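Local structure of formiminoglutamase (Trypanosoma cruzi, 4MYK) at residues Q25-A30 with E102-T107; Q168-S173 with A195-D200; E260-C265 with P292-Y297. The protein hydrolyses N-formimino-L-glutamate to L-glutamate and formamide at a binuclear manganese centre of the arginase type. The protein carries 1 engineered substitution. All coordinates share one frame; numbering follows the deposited sequence.

Contact 1 of 3, residues Q25-A30 with E102-T107; sequences QREEDA and ESKVFT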
loop_
_atom_site.group_PDB
_atom_site.type_symbol
_atom_site.label_atom_id
_atom_site.label_comp_id
_atom_site.label_asym_id
_atom_site.label_seq_id
_atom_site.Cartn_x
_atom_site.Cartn_y
_atom_site.Cartn_z
ATOM N N GLN A 25 38.995 -9.277 -1.122
ATOM C CA GLN A 25 39.644 -9.349 -2.429
ATOM C C GLN A 25 39.393 -10.695 -3.094
ATOM O O GLN A 25 39.133 -10.758 -4.296
ATOM C CB GLN A 25 41.150 -9.091 -2.309
ATOM C CG GLN A 25 41.524 -7.660 -1.912
ATOM C CD GLN A 25 41.701 -6.721 -3.108
ATOM O OE1 GLN A 25 42.427 -5.727 -3.022
ATOM N NE2 GLN A 25 41.044 -7.035 -4.226
ATOM N N ARG A 26 39.478 -11.764 -2.300
ATOM C CA ARG A 26 39.214 -13.127 -2.766
ATOM C C ARG A 26 37.913 -13.657 -2.177
ATOM O O ARG A 26 37.695 -13.601 -0.965
ATOM C CB ARG A 26 40.360 -14.082 -2.398
ATOM C CG ARG A 26 41.024 -14.768 -3.604
ATOM C CD ARG A 26 41.459 -16.226 -3.325
ATOM N NE ARG A 26 42.705 -16.360 -2.558
ATOM C CZ ARG A 26 43.930 -16.429 -3.084
ATOM N NH1 ARG A 26 44.111 -16.371 -4.400
ATOM N NH2 ARG A 26 44.986 -16.561 -2.287
ATOM N N GLU A 27 37.058 -14.175 -3.051
ATOM C CA GLU A 27 35.795 -14.774 -2.652
ATOM C C GLU A 27 35.921 -15.621 -1.390
ATOM O O GLU A 27 35.010 -15.644 -0.555
ATOM C CB GLU A 27 35.250 -15.636 -3.790
ATOM C CG GLU A 27 33.851 -16.156 -3.534
ATOM C CD GLU A 27 33.392 -17.143 -4.590
ATOM O OE1 GLU A 27 33.817 -16.999 -5.760
ATOM O OE2 GLU A 27 32.601 -18.054 -4.249
ATOM N N GLU A 28 37.054 -16.318 -1.266
ATOM C CA GLU A 28 37.279 -17.269 -0.175
ATOM C C GLU A 28 37.266 -16.563 1.174
ATOM O O GLU A 28 37.127 -17.196 2.226
ATOM C CB GLU A 28 38.620 -17.992 -0.361
ATOM C CG GLU A 28 38.962 -18.299 -1.807
ATOM C CD GLU A 28 38.178 -19.477 -2.361
ATOM O OE1 GLU A 28 38.168 -20.549 -1.707
ATOM O OE2 GLU A 28 37.582 -19.333 -3.456
ATOM N N ASP A 29 37.410 -15.242 1.127
ATOM C CA ASP A 29 37.542 -14.429 2.329
ATOM C C ASP A 29 36.236 -13.729 2.722
ATOM O O ASP A 29 36.108 -13.192 3.818
ATOM C CB ASP A 29 38.687 -13.428 2.141
ATOM C CG ASP A 29 40.053 -14.118 2.059
ATOM O OD1 ASP A 29 40.350 -14.964 2.935
ATOM O OD2 ASP A 29 40.820 -13.825 1.119
ATOM N N ALA A 30 35.264 -13.757 1.818
ATOM C CA ALA A 30 33.947 -13.186 2.081
ATOM C C ALA A 30 33.086 -14.101 2.955
ATOM O O ALA A 30 33.028 -15.316 2.737
ATOM C CB ALA A 30 33.233 -12.887 0.777
ATOM N N GLU A 102 23.971 -24.851 -9.163
ATOM C CA GLU A 102 24.112 -25.794 -8.055
ATOM C C GLU A 102 25.583 -26.002 -7.651
ATOM O O GLU A 102 25.935 -25.990 -6.472
ATOM C CB GLU A 102 23.479 -27.140 -8.411
ATOM C CG GLU A 102 23.597 -28.200 -7.321
ATOM C CD GLU A 102 23.159 -29.589 -7.790
ATOM O OE1 GLU A 102 22.332 -29.674 -8.729
ATOM O OE2 GLU A 102 23.646 -30.595 -7.218
ATOM N N SER A 103 26.439 -26.199 -8.639
ATOM C CA SER A 103 27.819 -26.527 -8.367
ATOM C C SER A 103 28.486 -25.385 -7.613
ATOM O O SER A 103 29.296 -25.602 -6.712
ATOM C CB SER A 103 28.540 -26.820 -9.680
ATOM O OG SER A 103 29.857 -27.278 -9.447
ATOM N N LYS A 104 28.122 -24.166 -7.985
ATOM C CA LYS A 104 28.690 -22.953 -7.402
ATOM C C LYS A 104 28.229 -22.721 -5.972
ATOM O O LYS A 104 29.026 -22.428 -5.105
ATOM C CB LYS A 104 28.321 -21.739 -8.258
ATOM C CG LYS A 104 28.814 -20.412 -7.695
ATOM C CD LYS A 104 30.302 -20.435 -7.493
ATOM C CE LYS A 104 30.837 -19.036 -7.318
ATOM N NZ LYS A 104 32.313 -19.006 -7.498
ATOM N N VAL A 105 26.929 -22.831 -5.739
ATOM C CA VAL A 105 26.390 -22.695 -4.395
ATOM C C VAL A 105 27.014 -23.733 -3.464
ATOM O O VAL A 105 27.353 -23.427 -2.316
ATOM C CB VAL A 105 24.848 -22.835 -4.392
ATOM C CG1 VAL A 105 24.308 -22.856 -2.960
ATOM C CG2 VAL A 105 24.218 -21.709 -5.194
ATOM N N PHE A 106 27.173 -24.958 -3.962
ATOM C CA PHE A 106 27.766 -26.027 -3.162
ATOM C C PHE A 106 29.176 -25.692 -2.702
ATOM O O PHE A 106 29.505 -25.844 -1.526
ATOM C CB PHE A 106 27.804 -27.350 -3.913
ATOM C CG PHE A 106 28.563 -28.418 -3.174
ATOM C CD1 PHE A 106 27.983 -29.081 -2.101
ATOM C CD2 PHE A 106 29.868 -28.732 -3.522
ATOM C CE1 PHE A 106 28.679 -30.047 -1.402
ATOM C CE2 PHE A 106 30.565 -29.706 -2.827
ATOM C CZ PHE A 106 29.968 -30.362 -1.765
ATOM N N THR A 107 30.010 -25.243 -3.635
ATOM C CA THR A 107 31.379 -24.862 -3.308
ATOM C C THR A 107 31.422 -23.812 -2.192
ATOM O O THR A 107 32.157 -23.972 -1.222
ATOM C CB THR A 107 32.173 -24.404 -4.564
ATOM O OG1 THR A 107 31.647 -23.168 -5.060
ATOM C CG2 THR A 107 32.085 -25.452 -5.660
HETATM O O HOH W 1 33.460 -20.987 -4.903
#
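Glu-27 opens a short 3-10 turn (27-29) that faces Lys-104 on a helix, and the two backbones stay well apart, with 11.8 Å between Glu-27 CA and Lys-104 CA. The gap is spanned by two long side chains coming from opposite directions. They form a salt bridge. Lys-104 NZ gives its main bond to Glu-27 OE1, at 3.1 Å, on the syn lone pair. A second, weak bond runs from Lys-104 NZ to Glu-27 OE2 at 3.4 Å. The ammonium thus sits across the mouth of the carboxylate. Glu-27 reaches it fully extended, with CG anti to the backbone N (chi1 -173°). Lys-104 bends once, at chi2 (56°). A water adds a second link: it donates to Glu-27 OE2 and, at 2.8 Å, to Thr-107 OG1. That hydroxyl, Thr-107 OG1, donates in turn to Lys-104 O at 2.7 Å, inside the helix. Glu-27 OE2 also pairs with Arg-111, so two cations share the carboxylate. The contact is a surface one, tying the loop before strand 32-37 to helix 94-110. Glu-27 and Lys-104 both rest on Ala-86 of edge strand 83-88. Glu-27 also touches Val-33 and Lys-104 touches Ile-35, both of strand 32-37.

Contact 2 of 3, residues Q168-S173 with A195-D200; sequences QLLEES and AQYVRD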
loop_
_atom_site.group_PDB
_atom_site.type_symbol
_atom_site.label_atom_id
_atom_site.label_comp_id
_atom_site.label_asym_id
_atom_site.label_seq_id
_atom_site.Cartn_x
_atom_site.Cartn_y
_atom_site.Cartn_z
ATOM N N GLN A 168 10.681 -31.052 -7.060
ATOM C CA GLN A 168 11.977 -31.689 -7.273
ATOM C C GLN A 168 12.658 -32.017 -5.973
ATOM O O GLN A 168 13.308 -33.047 -5.845
ATOM C CB GLN A 168 12.900 -30.796 -8.097
ATOM C CG GLN A 168 12.533 -30.757 -9.550
ATOM C CD GLN A 168 13.491 -29.934 -10.371
ATOM O OE1 GLN A 168 13.109 -28.910 -10.937
ATOM N NE2 GLN A 168 14.743 -30.380 -10.456
ATOM N N LEU A 169 12.522 -31.128 -5.007
ATOM C CA LEU A 169 13.184 -31.346 -3.742
ATOM C C LEU A 169 12.412 -32.371 -2.889
ATOM O O LEU A 169 13.010 -33.251 -2.271
ATOM C CB LEU A 169 13.452 -30.005 -3.047
ATOM C CG LEU A 169 14.263 -29.057 -3.965
ATOM C CD1 LEU A 169 14.275 -27.594 -3.485
ATOM C CD2 LEU A 169 15.714 -29.561 -4.240
ATOM N N LEU A 170 11.086 -32.295 -2.890
ATOM C CA LEU A 170 10.289 -33.290 -2.171
ATOM C C LEU A 170 10.510 -34.691 -2.727
ATOM O O LEU A 170 10.401 -35.682 -2.004
ATOM C CB LEU A 170 8.803 -32.938 -2.220
ATOM C CG LEU A 170 8.436 -31.719 -1.384
ATOM C CD1 LEU A 170 6.997 -31.313 -1.647
ATOM C CD2 LEU A 170 8.686 -32.012 0.093
ATOM N N GLU A 171 10.821 -34.767 -4.015
ATOM C CA GLU A 171 11.082 -36.047 -4.657
ATOM C C GLU A 171 12.491 -36.570 -4.377
ATOM O O GLU A 171 12.858 -37.637 -4.867
ATOM C CB GLU A 171 10.840 -35.966 -6.165
ATOM C CG GLU A 171 9.401 -35.736 -6.548
ATOM C CD GLU A 171 9.118 -36.112 -7.986
ATOM O OE1 GLU A 171 8.989 -35.197 -8.831
ATOM O OE2 GLU A 171 9.022 -37.326 -8.274
ATOM N N GLU A 172 13.276 -35.829 -3.595
ATOM C CA GLU A 172 14.633 -36.257 -3.244
ATOM C C GLU A 172 14.649 -37.298 -2.124
ATOM O O GLU A 172 14.012 -37.112 -1.089
ATOM C CB GLU A 172 15.488 -35.058 -2.836
ATOM C CG GLU A 172 15.804 -34.087 -3.966
ATOM C CD GLU A 172 16.900 -34.593 -4.873
ATOM O OE1 GLU A 172 17.654 -35.501 -4.447
ATOM O OE2 GLU A 172 17.001 -34.085 -6.013
ATOM N N SER A 173 15.385 -38.388 -2.342
ATOM C CA SER A 173 15.560 -39.429 -1.330
ATOM C C SER A 173 16.052 -38.844 -0.019
ATOM O O SER A 173 15.516 -39.138 1.052
ATOM C CB SER A 173 16.584 -40.472 -1.796
ATOM O OG SER A 173 16.169 -41.127 -2.979
ATOM N N ALA A 195 -1.689 -28.889 -2.271
ATOM C CA ALA A 195 -1.647 -28.987 -0.811
ATOM C C ALA A 195 -1.520 -30.441 -0.381
ATOM O O ALA A 195 -0.627 -30.803 0.382
ATOM C CB ALA A 195 -2.897 -28.369 -0.198
ATOM N N GLN A 196 -2.439 -31.264 -0.870
ATOM C CA GLN A 196 -2.425 -32.704 -0.625
ATOM C C GLN A 196 -1.020 -33.319 -0.749
ATOM O O GLN A 196 -0.572 -34.036 0.146
ATOM C CB GLN A 196 -3.405 -33.384 -1.583
ATOM C CG GLN A 196 -3.243 -34.868 -1.699
ATOM C CD GLN A 196 -4.288 -35.498 -2.601
ATOM O OE1 GLN A 196 -3.984 -35.922 -3.718
ATOM N NE2 GLN A 196 -5.524 -35.565 -2.120
ATOM N N TYR A 197 -0.327 -33.024 -1.848
ATOM C CA TYR A 197 1.032 -33.538 -2.090
ATOM C C TYR A 197 2.035 -33.184 -0.980
ATOM O O TYR A 197 2.718 -34.048 -0.440
ATOM C CB TYR A 197 1.558 -33.052 -3.454
ATOM C CG TYR A 197 2.963 -33.534 -3.792
ATOM C CD1 TYR A 197 4.066 -32.695 -3.664
ATOM C CD2 TYR A 197 3.184 -34.834 -4.228
ATOM C CE1 TYR A 197 5.353 -33.143 -3.964
ATOM C CE2 TYR A 197 4.462 -35.290 -4.532
ATOM C CZ TYR A 197 5.545 -34.443 -4.399
ATOM O OH TYR A 197 6.814 -34.905 -4.712
ATOM N N VAL A 198 2.136 -31.901 -0.661
ATOM C CA VAL A 198 2.996 -31.443 0.424
ATOM C C VAL A 198 2.650 -32.131 1.737
ATOM O O VAL A 198 3.518 -32.677 2.416
ATOM C CB VAL A 198 2.847 -29.922 0.655
ATOM C CG1 VAL A 198 3.585 -29.507 1.920
ATOM C CG2 VAL A 198 3.334 -29.135 -0.558
ATOM N N ARG A 199 1.374 -32.091 2.102
ATOM C CA ARG A 199 0.957 -32.651 3.374
ATOM C C ARG A 199 1.142 -34.153 3.404
ATOM O O ARG A 199 1.524 -34.705 4.433
ATOM C CB ARG A 199 -0.467 -32.226 3.711
ATOM C CG ARG A 199 -0.500 -30.813 4.293
ATOM C CD ARG A 199 -1.848 -30.152 4.132
ATOM N NE ARG A 199 -1.942 -28.923 4.911
ATOM C CZ ARG A 199 -3.022 -28.142 4.961
ATOM N NH1 ARG A 199 -4.112 -28.460 4.264
ATOM N NH2 ARG A 199 -3.009 -27.040 5.709
ATOM N N ASP A 200 0.906 -34.806 2.269
ATOM C CA ASP A 200 1.164 -36.243 2.149
ATOM C C ASP A 200 2.656 -36.564 2.208
ATOM O O ASP A 200 3.054 -37.720 2.323
ATOM C CB ASP A 200 0.557 -36.811 0.867
ATOM C CG ASP A 200 -0.928 -37.116 1.007
ATOM O OD1 ASP A 200 -1.492 -36.923 2.105
ATOM O OD2 ASP A 200 -1.532 -37.546 0.004
#
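Tyr-197 reaches from helix 192-200 across to Leu-170 and Glu-171, at the end of helix 165-170. Within segments 168-173 and 195-200 the CA atoms come nearest at Leu-170 and Val-198, 8.0 Å apart. From CB, the tyrosine ring is thrown outward because CG stands anti to the backbone N (chi1 180°). CD1 is the first ring atom to meet the other segment, through Leu-170 CD1. Tyr-197 CE1 makes the nearest approach to Leu-170, 3.4 Å from Leu-170 CD1, and also lies 3.9 Å from Leu-170 CB. CZ passes Leu-170 CB more loosely. Tyr-197 OH ends beside aliphatic carbon, 3.3 Å from Glu-171 CG and 3.7 Å from Leu-170 CB. Leu-170 and Tyr-197 run antiparallel alongside each other, the leucine methyl beside the CD1-CE1 side of the ring and its CB near CE1 and the hydroxyl. Glu-171 lies transverse to the tyrosine, its carboxylate plane 87° from the ring. Leu-170 CD1 also touches Val-198 CG2, at 4.4 Å. Arg-167 makes a cation-pi contact with the Tyr-197 ring. The two helices belong to successive beta-alpha-beta units of the parallel sheet. Leu-170 packs down on Phe-180 of strand 180-185, while Val-198 rests on Glu-182 of that strand and on Leu-205 of strand 204-207.

Contact 3 of 3, residues E260-C265 with P292-Y297; sequences EAFDMC and PRVAVY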
loop_
_atom_site.group_PDB
_atom_site.type_symbol
_atom_site.label_atom_id
_atom_site.label_comp_id
_atom_site.label_asym_id
_atom_site.label_seq_id
_atom_site.Cartn_x
_atom_site.Cartn_y
_atom_site.Cartn_z
ATOM N N GLU A 260 7.405 -6.403 7.083
ATOM C CA GLU A 260 7.394 -7.808 7.481
ATOM C C GLU A 260 8.533 -8.558 6.808
ATOM O O GLU A 260 9.258 -9.308 7.459
ATOM C CB GLU A 260 6.059 -8.455 7.124
ATOM C CG GLU A 260 4.899 -7.966 7.965
ATOM C CD GLU A 260 3.591 -8.548 7.487
ATOM O OE1 GLU A 260 3.400 -8.621 6.251
ATOM O OE2 GLU A 260 2.761 -8.942 8.340
ATOM N N ALA A 261 8.681 -8.340 5.504
ATOM C CA ALA A 261 9.765 -8.929 4.731
ATOM C C ALA A 261 11.124 -8.613 5.361
ATOM O O ALA A 261 11.914 -9.520 5.622
ATOM C CB ALA A 261 9.709 -8.444 3.295
ATOM N N PHE A 262 11.391 -7.332 5.605
ATOM C CA PHE A 262 12.626 -6.903 6.258
ATOM C C PHE A 262 12.803 -7.604 7.601
ATOM O O PHE A 262 13.861 -8.169 7.881
ATOM C CB PHE A 262 12.609 -5.404 6.524
ATOM C CG PHE A 262 12.543 -4.571 5.291
ATOM C CD1 PHE A 262 12.633 -5.153 4.042
ATOM C CD2 PHE A 262 12.390 -3.197 5.382
ATOM C CE1 PHE A 262 12.572 -4.378 2.899
ATOM C CE2 PHE A 262 12.328 -2.415 4.254
ATOM C CZ PHE A 262 12.420 -3.004 3.004
ATOM N N ASP A 263 11.770 -7.541 8.435
ATOM C CA ASP A 263 11.807 -8.177 9.744
ATOM C C ASP A 263 12.100 -9.674 9.656
ATOM O O ASP A 263 12.790 -10.225 10.515
ATOM C CB ASP A 263 10.494 -7.953 10.485
ATOM C CG ASP A 263 10.318 -6.516 10.957
ATOM O OD1 ASP A 263 11.164 -5.667 10.631
ATOM O OD2 ASP A 263 9.328 -6.242 11.659
ATOM N N MET A 264 11.564 -10.327 8.626
ATOM C CA MET A 264 11.787 -11.761 8.431
ATOM C C MET A 264 13.200 -12.056 7.956
ATOM O O MET A 264 13.802 -13.053 8.348
ATOM C CB MET A 264 10.801 -12.335 7.416
ATOM C CG MET A 264 9.357 -12.381 7.873
ATOM S SD MET A 264 8.283 -12.748 6.470
ATOM C CE MET A 264 8.883 -14.368 5.993
ATOM N N CYS A 265 13.719 -11.197 7.087
ATOM C CA CYS A 265 15.094 -11.327 6.619
ATOM C C CYS A 265 16.111 -11.113 7.751
ATOM O O CYS A 265 17.114 -11.818 7.824
ATOM C CB CYS A 265 15.357 -10.385 5.444
ATOM S SG CYS A 265 14.571 -10.965 3.937
ATOM N N PRO A 292 13.017 -3.178 -6.829
ATOM C CA PRO A 292 14.440 -3.470 -6.609
ATOM C C PRO A 292 14.996 -2.883 -5.307
ATOM O O PRO A 292 15.841 -3.505 -4.669
ATOM C CB PRO A 292 15.108 -2.832 -7.826
ATOM C CG PRO A 292 14.056 -2.950 -8.900
ATOM C CD PRO A 292 12.761 -2.685 -8.196
ATOM N N ARG A 293 14.531 -1.705 -4.917
ATOM C CA ARG A 293 14.925 -1.138 -3.629
ATOM C C ARG A 293 14.492 -2.053 -2.489
ATOM O O ARG A 293 15.252 -2.315 -1.569
ATOM C CB ARG A 293 14.362 0.275 -3.438
ATOM C CG ARG A 293 14.912 1.299 -4.426
ATOM C CD ARG A 293 14.492 2.722 -4.074
ATOM N NE ARG A 293 14.966 3.121 -2.748
ATOM C CZ ARG A 293 15.933 4.008 -2.534
ATOM N NH1 ARG A 293 16.534 4.598 -3.557
ATOM N NH2 ARG A 293 16.298 4.309 -1.297
ATOM N N VAL A 294 13.262 -2.548 -2.553
ATOM C CA VAL A 294 12.785 -3.449 -1.507
ATOM C C VAL A 294 13.664 -4.695 -1.414
ATOM O O VAL A 294 14.007 -5.140 -0.313
ATOM C CB VAL A 294 11.323 -3.852 -1.719
ATOM C CG1 VAL A 294 10.928 -4.974 -0.753
ATOM C CG2 VAL A 294 10.420 -2.626 -1.568
ATOM N N ALA A 295 14.034 -5.236 -2.574
ATOM C CA ALA A 295 14.818 -6.466 -2.662
ATOM C C ALA A 295 16.186 -6.276 -2.020
ATOM O O ALA A 295 16.642 -7.127 -1.252
ATOM C CB ALA A 295 14.959 -6.908 -4.115
ATOM N N VAL A 296 16.831 -5.150 -2.328
ATOM C CA VAL A 296 18.133 -4.825 -1.731
ATOM C C VAL A 296 17.996 -4.601 -0.222
ATOM O O VAL A 296 18.841 -5.042 0.553
ATOM C CB VAL A 296 18.819 -3.606 -2.424
ATOM C CG1 VAL A 296 20.051 -3.167 -1.657
ATOM C CG2 VAL A 296 19.183 -3.936 -3.881
ATOM N N TYR A 297 16.922 -3.933 0.189
ATOM C CA TYR A 297 16.680 -3.683 1.605
ATOM C C TYR A 297 16.400 -4.965 2.379
ATOM O O TYR A 297 16.757 -5.090 3.545
ATOM C CB TYR A 297 15.540 -2.684 1.794
ATOM C CG TYR A 297 15.985 -1.236 1.696
ATOM C CD1 TYR A 297 17.069 -0.775 2.436
ATOM C CD2 TYR A 297 15.320 -0.332 0.877
ATOM C CE1 TYR A 297 17.483 0.541 2.351
ATOM C CE2 TYR A 297 15.724 0.988 0.793
ATOM C CZ TYR A 297 16.808 1.420 1.530
ATOM O OH TYR A 297 17.218 2.734 1.458
#
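The ring of Phe-262 reaches from helix 258-270 to Val-294 and Tyr-297 of helix 290-306, two helices of the arginase/deacetylase alpha/beta fold. They flank strand 274-280 in the chain. The contact is buried and apolar. Within segments 260-265 and 292-297 the CA atoms come nearest at Phe-262 and Tyr-297, 7.0 Å apart. Phe-262 carries most of it. Its CG is anti to the carbonyl carbon (chi1 -63°), and this swings the ring over to the second helix. The ring meets Tyr-297 at the root of that side chain. Phe-262 CZ is 3.4 Å from Tyr-297 CB, and Phe-262 CE1 is 3.6 Å from the same carbon. The two side chains cross obliquely, with ring planes about 55° apart, so this is not a parallel stack. Beyond CB the tyrosine ring turns off from the phenylalanine. Two backbone carbonyls also border the Phe-262 ring. Tyr-297 O lies over one face. Val-294 O sits at the edge, near the ring plane, 3.6 Å from Phe-262 CE1. Val-294 CG1 adds a methyl contact, 4.0 Å from Phe-262 CE1. His-301, one turn on in the same helix, stacks on Phe-262 and uses its ND1 to bond Tyr-297 O. Met-298 packs against Ala-261, Phe-262 and Cys-265. The contact also borders a subunit interface: Val-254 and Ala-253 of the third subunit pack on Phe-262 and Val-294, and Gln-189 of that subunit on Arg-293 and Tyr-297. At the far end of the tyrosine, Arg-293 NH2 gives a weak hydrogen bond to Tyr-297 OH, at 3.3 Å with an N-H...O angle of 122°.

Overall arrangement
The three contacts follow one another along the chain and do not touch. Contacts 1 and 2 have centres 30 Å apart, but their nearest atoms are only about 7 Å apart. Helix 125-135 joins them: its Arg-130 forms a salt bridge with Glu-102 and packs on Leu-169. Contact 3 lies across the chain's centre from contact 2, with centres 28 Å apart, and its centre is 24 Å from that of contact 1. Contacts 2 and 3 are the ones nearer the metal site. The side chain of Val-198 is about 12 Å from a bound manganese, and that of Val-294 about 11 Å from those of the metal ligands Asp-236 and Asp-238. Contact 1 lies away from this site.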